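Local structure of DUF5638 domain-containing protein (Legionella pneumophila subsp. pneumophila, 5L1A) at residues L11-L15 against Y46-N51; C18-L22 against Y66-I70; Q38-I42 against I102-F106. The protein is of unknown function but probably membrane-anchored through a transmembrane helix, the chain described here being the all-helical N-terminal half, which holds the DUF5638 region. All blocks are in the same frame, centred on the assembly; numbering follows the deposited sequence.

Interaction 1 (L11-L15 against Y46-N51)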
ATOM      1  N   LEU A  11     -13.468  -7.579  -2.949  1.00 19.12           N
ATOM      2  CA  LEU A  11     -12.305  -6.973  -2.314  1.00 18.72           C
ATOM      3  C   LEU A  11     -11.159  -6.799  -3.301  1.00 19.43           C
ATOM      4  O   LEU A  11     -10.368  -5.856  -3.172  1.00 22.49           O
ATOM      5  CB  LEU A  11     -11.860  -7.821  -1.125  1.00 18.88           C
ATOM      6  CG  LEU A  11     -12.464  -7.514   0.247  1.00 20.33           C
ATOM      7  CD1 LEU A  11     -13.966  -7.288   0.171  1.00 22.15           C
ATOM      8  CD2 LEU A  11     -12.144  -8.642   1.213  1.00 20.41           C
ATOM      9  N   GLU A  12     -11.054  -7.693  -4.286  1.00 14.18           N
ATOM     10  CA  GLU A  12     -10.008  -7.574  -5.293  1.00 14.71           C
ATOM     11  C   GLU A  12     -10.177  -6.316  -6.137  1.00 14.96           C
ATOM     12  O   GLU A  12      -9.184  -5.685  -6.512  1.00 14.94           O
ATOM     13  CB  GLU A  12      -9.999  -8.816  -6.180  1.00 15.91           C
ATOM     14  CG  GLU A  12      -8.958  -8.795  -7.290  1.00 18.97           C
ATOM     15  CD  GLU A  12      -7.539  -8.870  -6.765  1.00 24.07           C
ATOM     16  OE1 GLU A  12      -7.328  -9.496  -5.704  1.00 25.81           O
ATOM     17  OE2 GLU A  12      -6.635  -8.303  -7.412  1.00 25.95           O
ATOM     18  N   LYS A  13     -11.421  -5.931  -6.434  1.00 18.70           N
ATOM     19  CA  LYS A  13     -11.658  -4.725  -7.219  1.00 20.79           C
ATOM     20  C   LYS A  13     -11.107  -3.486  -6.525  1.00 22.97           C
ATOM     21  O   LYS A  13     -10.717  -2.524  -7.193  1.00 27.08           O
ATOM     22  CB  LYS A  13     -13.155  -4.564  -7.499  1.00 22.19           C
ATOM     23  CG  LYS A  13     -13.742  -5.650  -8.397  1.00 27.28           C
ATOM     24  CD  LYS A  13     -15.216  -5.396  -8.692  1.00 33.09           C
ATOM     25  CE  LYS A  13     -15.758  -6.362  -9.742  1.00 38.38           C
ATOM     26  NZ  LYS A  13     -15.771  -7.778  -9.273  1.00 40.46           N
ATOM     27  N   ARG A  14     -11.059  -3.491  -5.191  1.00 22.49           N
ATOM     28  CA  ARG A  14     -10.476  -2.361  -4.479  1.00 21.60           C
ATOM     29  C   ARG A  14      -8.958  -2.447  -4.415  1.00 20.66           C
ATOM     30  O   ARG A  14      -8.291  -1.412  -4.318  1.00 21.67           O
ATOM     31  CB  ARG A  14     -11.063  -2.263  -3.073  1.00 23.36           C
ATOM     32  CG  ARG A  14     -12.496  -1.763  -3.054  1.00 26.80           C
ATOM     33  CD  ARG A  14     -12.831  -1.134  -1.717  1.00 29.23           C
ATOM     34  NE  ARG A  14     -13.286  -2.118  -0.744  1.00 28.82           N
ATOM     35  CZ  ARG A  14     -13.190  -1.967   0.571  1.00 27.96           C
ATOM     36  NH1 ARG A  14     -12.635  -0.877   1.080  1.00 28.83           N
ATOM     37  NH2 ARG A  14     -13.640  -2.913   1.375  1.00 27.43           N
ATOM     38  N   LEU A  15      -8.399  -3.659  -4.459  1.00 17.12           N
ATOM     39  CA  LEU A  15      -6.951  -3.797  -4.599  1.00 14.67           C
ATOM     40  C   LEU A  15      -6.464  -3.146  -5.885  1.00 13.76           C
ATOM     41  O   LEU A  15      -5.421  -2.481  -5.898  1.00 13.66           O
ATOM     42  CB  LEU A  15      -6.549  -5.271  -4.580  1.00 15.09           C
ATOM     43  CG  LEU A  15      -6.046  -5.931  -3.298  1.00 17.79           C
ATOM     44  CD1 LEU A  15      -5.382  -7.247  -3.653  1.00 22.34           C
ATOM     45  CD2 LEU A  15      -5.076  -5.038  -2.551  1.00 16.55           C
ATOM     46  N   TYR A  46       1.400  -5.412  -0.719  1.00 10.07           N
ATOM     47  CA  TYR A  46      -0.013  -5.407  -0.359  1.00  9.72           C
ATOM     48  C   TYR A  46      -0.792  -6.476  -1.111  1.00  9.83           C
ATOM     49  O   TYR A  46      -1.664  -7.132  -0.531  1.00  9.94           O
ATOM     50  CB  TYR A  46      -0.617  -4.026  -0.607  1.00  9.14           C
ATOM     51  CG  TYR A  46      -0.138  -2.988   0.372  1.00  9.11           C
ATOM     52  CD1 TYR A  46      -0.617  -2.964   1.674  1.00 11.33           C
ATOM     53  CD2 TYR A  46       0.797  -2.036  -0.000  1.00  9.07           C
ATOM     54  CE1 TYR A  46      -0.179  -2.014   2.580  1.00 11.33           C
ATOM     55  CE2 TYR A  46       1.241  -1.079   0.895  1.00  9.15           C
ATOM     56  CZ  TYR A  46       0.750  -1.072   2.183  1.00  9.97           C
ATOM     57  OH  TYR A  46       1.194  -0.124   3.078  1.00 10.27           O
ATOM     58  N   ASN A  47      -0.493  -6.668  -2.396  1.00  9.94           N
ATOM     59  CA  ASN A  47      -1.163  -7.714  -3.159  1.00 10.21           C
ATOM     60  C   ASN A  47      -0.849  -9.100  -2.607  1.00 10.91           C
ATOM     61  O   ASN A  47      -1.754  -9.929  -2.458  1.00 11.44           O
ATOM     62  CB  ASN A  47      -0.781  -7.611  -4.635  1.00 10.40           C
ATOM     63  CG  ASN A  47      -1.615  -6.580  -5.380  1.00  9.93           C
ATOM     64  OD1 ASN A  47      -2.700  -6.887  -5.870  1.00 13.56           O
ATOM     65  ND2 ASN A  47      -1.114  -5.352  -5.463  1.00  9.64           N
ATOM     66  N   SER A  48       0.422  -9.371  -2.286  1.00 11.44           N
ATOM     67  CA  SER A  48       0.767 -10.670  -1.714  1.00 12.39           C
ATOM     68  C   SER A  48       0.131 -10.867  -0.349  1.00 12.32           C
ATOM     69  O   SER A  48      -0.243 -11.991   0.001  1.00 13.89           O
ATOM     70  CB  SER A  48       2.284 -10.831  -1.597  1.00 15.88           C
ATOM     71  OG  SER A  48       2.917 -10.737  -2.860  1.00 19.06           O
ATOM     72  N   ALA A  49       0.008  -9.796   0.438  1.00 14.03           N
ATOM     73  CA  ALA A  49      -0.598  -9.929   1.759  1.00 14.36           C
ATOM     74  C   ALA A  49      -2.081 -10.255   1.656  1.00 14.02           C
ATOM     75  O   ALA A  49      -2.612 -11.005   2.480  1.00 15.60           O
ATOM     76  CB  ALA A  49      -0.383  -8.654   2.574  1.00 14.09           C
ATOM     77  N   PHE A  50      -2.764  -9.706   0.647  1.00 11.03           N
ATOM     78  CA  PHE A  50      -4.180 -10.018   0.469  1.00 11.88           C
ATOM     79  C   PHE A  50      -4.375 -11.449  -0.017  1.00 12.24           C
ATOM     80  O   PHE A  50      -5.302 -12.137   0.423  1.00 13.91           O
ATOM     81  CB  PHE A  50      -4.827  -9.031  -0.504  1.00 11.66           C
ATOM     82  CG  PHE A  50      -6.241  -9.388  -0.878  1.00 10.23           C
ATOM     83  CD1 PHE A  50      -7.301  -9.003  -0.074  1.00 10.07           C
ATOM     84  CD2 PHE A  50      -6.510 -10.111  -2.031  1.00 10.42           C
ATOM     85  CE1 PHE A  50      -8.597  -9.330  -0.409  1.00 10.16           C
ATOM     86  CE2 PHE A  50      -7.804 -10.440  -2.371  1.00 10.51           C
ATOM     87  CZ  PHE A  50      -8.851 -10.048  -1.559  1.00 10.36           C
ATOM     88  N   ASN A  51      -3.515 -11.911  -0.928  1.00 12.99           N
ATOM     89  CA  ASN A  51      -3.635 -13.264  -1.458  1.00 15.99           C
ATOM     90  C   ASN A  51      -3.364 -14.330  -0.406  1.00 18.04           C
ATOM     91  O   ASN A  51      -3.755 -15.484  -0.601  1.00 21.03           O
ATOM     92  CB  ASN A  51      -2.681 -13.461  -2.636  1.00 18.44           C
ATOM     93  CG  ASN A  51      -2.984 -12.539  -3.794  1.00 19.73           C
ATOM     94  OD1 ASN A  51      -4.120 -12.104  -3.983  1.00 16.73           O
ATOM     95  ND2 ASN A  51      -1.962 -12.239  -4.587  1.00 23.52           N
TER
HETATM   96  O   HOH W   1      -3.360  -9.219  -6.791  1.00 23.48           O
HETATM   97  O   HOH W   2      -5.455 -11.378  -5.885  1.00 40.47           O
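Phe50 reaches from helix 33-51 into a pocket made by Leu11, Glu12 and Leu15 of another helix, a worked example of one aromatic ring filling the gap between two antiparallel helices. Leu15 CG lies over one face of the ring, and Leu15 CD1 is 3.5 Å from Phe50 CD2. Leu11 crosses the ring at about a right angle: its CB is 3.7 Å from Phe50 CE1, while its CD2 stands in the ring plane beyond the edge. Glu12 comes in obliquely, with OE1 3.5 Å from Phe50 CE2 and the carboxylate plane turned 63° from the ring. That position follows from a bend at chi2 (68°), which swings the carboxylate across the seam. Leu15 CD1 also touches Asn47 OD1 at 3.5 Å, the two side chains sliding past each other in opposite directions.

Water links the polar rim. One molecule lies 2.6 Å from Asn47 OD1 and within weak reach of Glu12 OE2, with more acceptors nearby than it has protons to give. Another lies 2.7 Å from Glu12 OE1 and also meets Asn51 OD1 at a doubtfully short distance. Asn47 is fixed further by its ND2, hydrogen-bonded to Lys43 O.

The two short segments run 170° apart in direction, their axes 11.4 Å from each other, so side chains rather than backbones close the space. Pro3 and Tyr5 of the N-terminal region add to the packing of Phe50. Helix 56-77 touches both partners, receiving Leu15 on Tyr66 and Tyr46 on Glu65, and thus completes a three-helix grouping with helices 8-25 and 33-51.

Interaction 2 (C18-L22 against Y66-I70)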
ATOM      1  N   CYS A  18      -6.303   0.704  -5.899  1.00 13.61           N
ATOM      2  CA  CYS A  18      -5.086   1.167  -5.243  1.00 13.22           C
ATOM      3  C   CYS A  18      -3.883   1.060  -6.173  1.00 13.55           C
ATOM      4  O   CYS A  18      -3.076   1.992  -6.262  1.00 13.62           O
ATOM      5  CB  CYS A  18      -4.845   0.368  -3.963  1.00 12.72           C
ATOM      6  SG  CYS A  18      -6.122   0.544  -2.694  1.00 12.54           S
ATOM      7  N   ASP A  19      -3.750  -0.069  -6.877  1.00 13.95           N
ATOM      8  CA  ASP A  19      -2.639  -0.234  -7.814  1.00 14.60           C
ATOM      9  C   ASP A  19      -2.720   0.777  -8.952  1.00 15.26           C
ATOM     10  O   ASP A  19      -1.695   1.307  -9.397  1.00 16.34           O
ATOM     11  CB  ASP A  19      -2.622  -1.658  -8.376  1.00 15.32           C
ATOM     12  CG  ASP A  19      -2.227  -2.697  -7.341  1.00 18.63           C
ATOM     13  OD1 ASP A  19      -1.585  -2.336  -6.334  1.00 21.37           O
ATOM     14  OD2 ASP A  19      -2.554  -3.884  -7.542  1.00 21.27           O
ATOM     15  N   THR A  20      -3.931   1.042  -9.448  1.00 15.66           N
ATOM     16  CA  THR A  20      -4.106   2.031 -10.506  1.00 16.56           C
ATOM     17  C   THR A  20      -3.841   3.437  -9.990  1.00 16.15           C
ATOM     18  O   THR A  20      -3.230   4.256 -10.687  1.00 16.72           O
ATOM     19  CB  THR A  20      -5.520   1.935 -11.081  1.00 17.40           C
ATOM     20  OG1 THR A  20      -5.748   0.605 -11.556  1.00 17.97           O
ATOM     21  CG2 THR A  20      -5.716   2.924 -12.223  1.00 18.71           C
ATOM     22  N   GLN A  21      -4.305   3.737  -8.775  1.00 16.71           N
ATOM     23  CA  GLN A  21      -4.074   5.055  -8.198  1.00 19.23           C
ATOM     24  C   GLN A  21      -2.588   5.328  -7.996  1.00 19.85           C
ATOM     25  O   GLN A  21      -2.143   6.470  -8.161  1.00 22.04           O
ATOM     26  CB  GLN A  21      -4.822   5.183  -6.873  1.00 20.11           C
ATOM     27  CG  GLN A  21      -4.739   6.559  -6.252  1.00 21.83           C
ATOM     28  CD  GLN A  21      -5.356   7.621  -7.131  1.00 22.41           C
ATOM     29  OE1 GLN A  21      -6.577   7.735  -7.220  1.00 22.42           O
ATOM     30  NE2 GLN A  21      -4.514   8.400  -7.800  1.00 22.95           N
ATOM     31  N   LEU A  22      -1.810   4.301  -7.650  1.00 14.86           N
ATOM     32  CA  LEU A  22      -0.370   4.483  -7.520  1.00 16.60           C
ATOM     33  C   LEU A  22       0.261   4.819  -8.864  1.00 19.07           C
ATOM     34  O   LEU A  22       1.100   5.723  -8.949  1.00 23.30           O
ATOM     35  CB  LEU A  22       0.271   3.231  -6.923  1.00 18.27           C
ATOM     36  CG  LEU A  22       0.608   3.263  -5.431  1.00 19.47           C
ATOM     37  CD1 LEU A  22       1.306   1.981  -5.009  1.00 19.46           C
ATOM     38  CD2 LEU A  22       1.454   4.482  -5.078  1.00 20.75           C
ATOM     39  N   TYR A  66      -4.034  -0.963   2.600  1.00  8.87           N
ATOM     40  CA  TYR A  66      -3.537  -0.448   1.329  1.00  8.55           C
ATOM     41  C   TYR A  66      -4.186   0.890   0.989  1.00  8.48           C
ATOM     42  O   TYR A  66      -3.528   1.796   0.461  1.00  8.44           O
ATOM     43  CB  TYR A  66      -3.806  -1.477   0.230  1.00  8.43           C
ATOM     44  CG  TYR A  66      -2.973  -1.340  -1.023  1.00  8.33           C
ATOM     45  CD1 TYR A  66      -1.965  -0.388  -1.125  1.00  8.33           C
ATOM     46  CD2 TYR A  66      -3.203  -2.168  -2.112  1.00  8.37           C
ATOM     47  CE1 TYR A  66      -1.209  -0.272  -2.284  1.00  8.38           C
ATOM     48  CE2 TYR A  66      -2.457  -2.063  -3.267  1.00  8.46           C
ATOM     49  CZ  TYR A  66      -1.464  -1.114  -3.351  1.00  8.46           C
ATOM     50  OH  TYR A  66      -0.725  -1.014  -4.509  1.00  9.48           O
ATOM     51  N   GLU A  67      -5.475   1.035   1.295  1.00  8.62           N
ATOM     52  CA  GLU A  67      -6.176   2.279   0.985  1.00  9.26           C
ATOM     53  C   GLU A  67      -5.662   3.438   1.830  1.00 12.00           C
ATOM     54  O   GLU A  67      -5.489   4.553   1.322  1.00 14.75           O
ATOM     55  CB  GLU A  67      -7.678   2.091   1.185  1.00  8.99           C
ATOM     56  CG  GLU A  67      -8.313   1.235   0.119  1.00 11.25           C
ATOM     57  CD  GLU A  67      -9.638   0.658   0.551  1.00 18.65           C
ATOM     58  OE1 GLU A  67      -9.937   0.680   1.762  1.00 22.82           O
ATOM     59  OE2 GLU A  67     -10.382   0.180  -0.325  1.00 22.55           O
ATOM     60  N   ASN A  68      -5.425   3.200   3.122  1.00 11.75           N
ATOM     61  CA  ASN A  68      -4.847   4.240   3.967  1.00 12.78           C
ATOM     62  C   ASN A  68      -3.449   4.614   3.494  1.00  9.50           C
ATOM     63  O   ASN A  68      -3.068   5.789   3.532  1.00  9.75           O
ATOM     64  CB  ASN A  68      -4.811   3.783   5.427  1.00 17.35           C
ATOM     65  CG  ASN A  68      -6.195   3.623   6.026  1.00 23.16           C
ATOM     66  OD1 ASN A  68      -7.118   4.370   5.700  1.00 24.84           O
ATOM     67  ND2 ASN A  68      -6.345   2.644   6.912  1.00 26.20           N
ATOM     68  N   PHE A  69      -2.671   3.626   3.044  1.00  9.18           N
ATOM     69  CA  PHE A  69      -1.350   3.921   2.498  1.00  9.09           C
ATOM     70  C   PHE A  69      -1.450   4.817   1.270  1.00  8.96           C
ATOM     71  O   PHE A  69      -0.650   5.745   1.104  1.00  9.13           O
ATOM     72  CB  PHE A  69      -0.617   2.620   2.159  1.00  8.94           C
ATOM     73  CG  PHE A  69       0.624   2.817   1.330  1.00  8.91           C
ATOM     74  CD1 PHE A  69       1.825   3.170   1.924  1.00  9.25           C
ATOM     75  CD2 PHE A  69       0.593   2.635  -0.048  1.00  8.69           C
ATOM     76  CE1 PHE A  69       2.972   3.347   1.160  1.00  9.33           C
ATOM     77  CE2 PHE A  69       1.734   2.813  -0.814  1.00  8.81           C
ATOM     78  CZ  PHE A  69       2.924   3.165  -0.208  1.00  9.11           C
ATOM     79  N   ILE A  70      -2.426   4.554   0.398  1.00 10.43           N
ATOM     80  CA  ILE A  70      -2.612   5.379  -0.793  1.00 12.02           C
ATOM     81  C   ILE A  70      -2.925   6.818  -0.401  1.00 12.99           C
ATOM     82  O   ILE A  70      -2.394   7.768  -0.990  1.00 13.42           O
ATOM     83  CB  ILE A  70      -3.712   4.782  -1.689  1.00 12.99           C
ATOM     84  CG1 ILE A  70      -3.244   3.457  -2.285  1.00 13.76           C
ATOM     85  CG2 ILE A  70      -4.102   5.753  -2.789  1.00 12.10           C
ATOM     86  CD1 ILE A  70      -1.951   3.571  -3.041  1.00 11.82           C
TER
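A cysteine sulfur-aromatic contact, Cys18 over the ring of Tyr66, lies within this seam between two helices that run nearly side by side. The CB of Cys18 does most of the touching, making a CH-pi contact 3.5 Å from the Tyr66 ring centroid and 15° off the ring normal. Its SG sits over the same face, farther from the centroid at 4.3 Å, and rests against Glu67 CG.

The phenol end of Tyr66 has a polar anchor. Its OH donates to Asp19 OD1, which lies in the ring plane at the edge, and the carboxylate plane is turned 61° from the ring. The modelled separation of 2.4 Å between Tyr66 OH and Asp19 OD1 is shorter than usual, and its exact value is doubtful. Asp19 OD2 is held by Asn47 ND2 of helix 33-51, which probably helps hold OD1 toward the tyrosine. The ring is thus fixed at its rim as well as across its face.

One turn on, Ile70 wedges between Cys18, Gln21 and Leu22. Its CD1 meets Leu22 CG at 3.5 Å, and its CG2, anti to the backbone N, meets Gln21 CG at 3.6 Å. Leu22 CD1 in turn approaches the edge of the Phe69 ring. The Glu67 carboxylate reaches Arg14, one turn before Cys18 on helix 8-25, in a salt bridge.

With axes 10.2 Å apart and an 18° crossing angle, this near-parallel pairing of helices 8-25 and 56-77, bridged by the antiparallel helix 33-51, is the first-to-third contact of an up-down-up helical bundle.

Interaction 3 (Q38-I42 against I102-F106)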
ATOM      1  N   GLN A  38      11.121   0.202  -6.153  1.00 14.19           N
ATOM      2  CA  GLN A  38      10.479   0.450  -4.866  1.00 12.57           C
ATOM      3  C   GLN A  38       8.964   0.499  -5.013  1.00 12.12           C
ATOM      4  O   GLN A  38       8.233  -0.003  -4.151  1.00 12.15           O
ATOM      5  CB  GLN A  38      11.014   1.747  -4.259  1.00 12.43           C
ATOM      6  CG  GLN A  38      12.510   1.712  -3.990  1.00 13.29           C
ATOM      7  CD  GLN A  38      13.065   3.063  -3.588  1.00 16.02           C
ATOM      8  OE1 GLN A  38      12.538   4.105  -3.976  1.00 15.59           O
ATOM      9  NE2 GLN A  38      14.137   3.053  -2.803  1.00 17.65           N
ATOM     10  N   LEU A  39       8.476   1.093  -6.106  1.00 11.54           N
ATOM     11  CA  LEU A  39       7.043   1.103  -6.376  1.00 10.99           C
ATOM     12  C   LEU A  39       6.506  -0.314  -6.544  1.00 12.51           C
ATOM     13  O   LEU A  39       5.463  -0.662  -5.978  1.00 13.44           O
ATOM     14  CB  LEU A  39       6.754   1.941  -7.621  1.00 13.82           C
ATOM     15  CG  LEU A  39       5.301   1.961  -8.096  1.00 15.15           C
ATOM     16  CD1 LEU A  39       4.405   2.576  -7.034  1.00 15.14           C
ATOM     17  CD2 LEU A  39       5.177   2.712  -9.408  1.00 15.46           C
ATOM     18  N   ASN A  40       7.207  -1.146  -7.321  1.00 11.70           N
ATOM     19  CA  ASN A  40       6.781  -2.529  -7.503  1.00 11.92           C
ATOM     20  C   ASN A  40       6.877  -3.322  -6.208  1.00 11.87           C
ATOM     21  O   ASN A  40       6.078  -4.237  -5.986  1.00 11.76           O
ATOM     22  CB  ASN A  40       7.617  -3.206  -8.590  1.00 16.85           C
ATOM     23  CG  ASN A  40       7.190  -2.806  -9.984  1.00 21.65           C
ATOM     24  OD1 ASN A  40       6.276  -3.398 -10.556  1.00 25.94           O
ATOM     25  ND2 ASN A  40       7.854  -1.801 -10.541  1.00 20.69           N
ATOM     26  N   GLN A  41       7.850  -3.000  -5.357  1.00 12.07           N
ATOM     27  CA  GLN A  41       7.956  -3.668  -4.065  1.00 12.19           C
ATOM     28  C   GLN A  41       6.745  -3.364  -3.192  1.00 11.40           C
ATOM     29  O   GLN A  41       6.209  -4.257  -2.523  1.00 11.45           O
ATOM     30  CB  GLN A  41       9.254  -3.241  -3.377  1.00 12.69           C
ATOM     31  CG  GLN A  41       9.570  -3.941  -2.065  1.00 13.14           C
ATOM     32  CD  GLN A  41      10.921  -3.518  -1.502  1.00 13.83           C
ATOM     33  OE1 GLN A  41      11.243  -2.329  -1.450  1.00 13.57           O
ATOM     34  NE2 GLN A  41      11.719  -4.492  -1.090  1.00 14.84           N
ATOM     35  N   ILE A  42       6.293  -2.109  -3.198  1.00 13.26           N
ATOM     36  CA  ILE A  42       5.121  -1.726  -2.418  1.00 12.19           C
ATOM     37  C   ILE A  42       3.888  -2.477  -2.902  1.00 12.52           C
ATOM     38  O   ILE A  42       3.125  -3.032  -2.101  1.00 12.66           O
ATOM     39  CB  ILE A  42       4.909  -0.202  -2.484  1.00 12.96           C
ATOM     40  CG1 ILE A  42       5.887   0.514  -1.549  1.00 13.21           C
ATOM     41  CG2 ILE A  42       3.476   0.150  -2.137  1.00 13.07           C
ATOM     42  CD1 ILE A  42       5.716   0.142  -0.088  1.00 12.22           C
ATOM     43  N   ILE A 102      10.370  -0.414   4.060  1.00 17.72           N
ATOM     44  CA  ILE A 102       9.994  -0.091   2.687  1.00 16.88           C
ATOM     45  C   ILE A 102       8.928   0.996   2.652  1.00 15.89           C
ATOM     46  O   ILE A 102       8.899   1.810   1.722  1.00 17.20           O
ATOM     47  CB  ILE A 102       9.540  -1.360   1.937  1.00 19.36           C
ATOM     48  CG1 ILE A 102       8.286  -1.957   2.577  1.00 20.61           C
ATOM     49  CG2 ILE A 102      10.657  -2.393   1.911  1.00 22.11           C
ATOM     50  CD1 ILE A 102       7.797  -3.216   1.900  1.00 23.16           C
ATOM     51  N   ILE A 103       8.049   1.046   3.652  1.00 16.68           N
ATOM     52  CA  ILE A 103       6.990   2.050   3.650  1.00 15.27           C
ATOM     53  C   ILE A 103       7.540   3.417   4.035  1.00 17.66           C
ATOM     54  O   ILE A 103       7.160   4.438   3.450  1.00 20.91           O
ATOM     55  CB  ILE A 103       5.841   1.616   4.577  1.00 14.17           C
ATOM     56  CG1 ILE A 103       5.097   0.420   3.981  1.00 15.01           C
ATOM     57  CG2 ILE A 103       4.882   2.767   4.811  1.00 12.76           C
ATOM     58  CD1 ILE A 103       4.065  -0.184   4.914  1.00 16.28           C
ATOM     59  N   ALA A 104       8.440   3.465   5.018  1.00 17.06           N
ATOM     60  CA  ALA A 104       9.060   4.735   5.379  1.00 16.79           C
ATOM     61  C   ALA A 104       9.933   5.263   4.250  1.00 17.57           C
ATOM     62  O   ALA A 104       9.928   6.466   3.964  1.00 20.32           O
ATOM     63  CB  ALA A 104       9.880   4.580   6.659  1.00 19.08           C
ATOM     64  N   ASN A 105      10.690   4.379   3.596  1.00 14.42           N
ATOM     65  CA  ASN A 105      11.513   4.805   2.469  1.00 15.17           C
ATOM     66  C   ASN A 105      10.654   5.333   1.326  1.00 14.00           C
ATOM     67  O   ASN A 105      11.012   6.323   0.679  1.00 14.68           O
ATOM     68  CB  ASN A 105      12.394   3.648   1.992  1.00 16.57           C
ATOM     69  CG  ASN A 105      13.163   3.984   0.725  1.00 17.80           C
ATOM     70  OD1 ASN A 105      12.685   3.750  -0.387  1.00 17.78           O
ATOM     71  ND2 ASN A 105      14.364   4.530   0.887  1.00 19.84           N
ATOM     72  N   PHE A 106       9.509   4.695   1.066  1.00 13.96           N
ATOM     73  CA  PHE A 106       8.665   5.156  -0.032  1.00 14.05           C
ATOM     74  C   PHE A 106       8.055   6.523   0.263  1.00 14.54           C
ATOM     75  O   PHE A 106       7.884   7.332  -0.656  1.00 14.60           O
ATOM     76  CB  PHE A 106       7.570   4.133  -0.336  1.00 13.41           C
ATOM     77  CG  PHE A 106       6.851   4.381  -1.640  1.00 12.76           C
ATOM     78  CD1 PHE A 106       7.413   3.980  -2.845  1.00 13.79           C
ATOM     79  CD2 PHE A 106       5.617   5.014  -1.659  1.00 11.82           C
ATOM     80  CE1 PHE A 106       6.757   4.207  -4.044  1.00 16.22           C
ATOM     81  CE2 PHE A 106       4.952   5.246  -2.855  1.00 14.25           C
ATOM     82  CZ  PHE A 106       5.523   4.842  -4.050  1.00 16.29           C
TER
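Gln38 faces Phe106 and Ile42 faces Ile102 where two helices pass in roughly opposed directions, a case of helix packing that is neither parallel nor strictly antiparallel. The short axes come within 10.4 Å, and the N-to-C directions differ by 136°. The matched CA atoms are 7.0 Å apart for Gln38 and Phe106 and 7.2 Å apart for Ile42 and Ile102, so the backbones keep an almost even spacing over this turn.

Phe106 fills the middle. With CG anti to the backbone N (chi1 -167°), its ring reaches across to the other helix, where Ile42 lies over one face and Ile42 CG1 is 4.0 Å from Phe106 CG. At the far end of the ring, Leu39 CD1 meets Phe106 CZ at 3.9 Å. Ile42 continues past the ring: its CD1 comes 4.1 Å from Ile103 CG1, the two side chains crossing at about a right angle. Behind this layer, Phe69 and Val73 of helix 56-77 and Leu22 of helix 8-25 pack against Ile42, Phe106 and Leu39, so that the apolar patch belongs to a larger core.

The outer flank is more polar. Gln41, extended along its whole chain, lays its amide against Ile102, with OE1 3.4 Å from Ile102 CG2. One turn along the same flank, Gln38 NE2 and Asn105 OD1 stand 2.9 Å apart, but the angle is poor for a hydrogen bond and the two amide planes are 76° out of line.

The chemistry therefore implies that cohesion comes mainly from the interlocked aliphatic and aromatic groups, while the amides on the flank add van der Waals contact and perhaps weak electrostatics, without a well-formed bond joining the two helices.

How the interactions relate
The three interactions trace how one core is shared out among four helices. Interactions 1 and 2 lie about 10 Å apart, centre to centre, and both draw on helix 8-25; interactions 1 and 3 lie about 16 Å apart on opposite sides of the chain's centre and share helix 33-51. Tyr46 ties them together, packing on Tyr66 of interaction 2 and, through its OH, on Ile103 of interaction 3. Phe69 joins interaction 2 to Ile42 and Phe106 of interaction 3, the two centres being about 12 Å apart. Each pair of contacts alternates along the sequence, so the segments interleave. This helical region closes as a single interwoven unit, with helix 97-110 packed against helix 33-51.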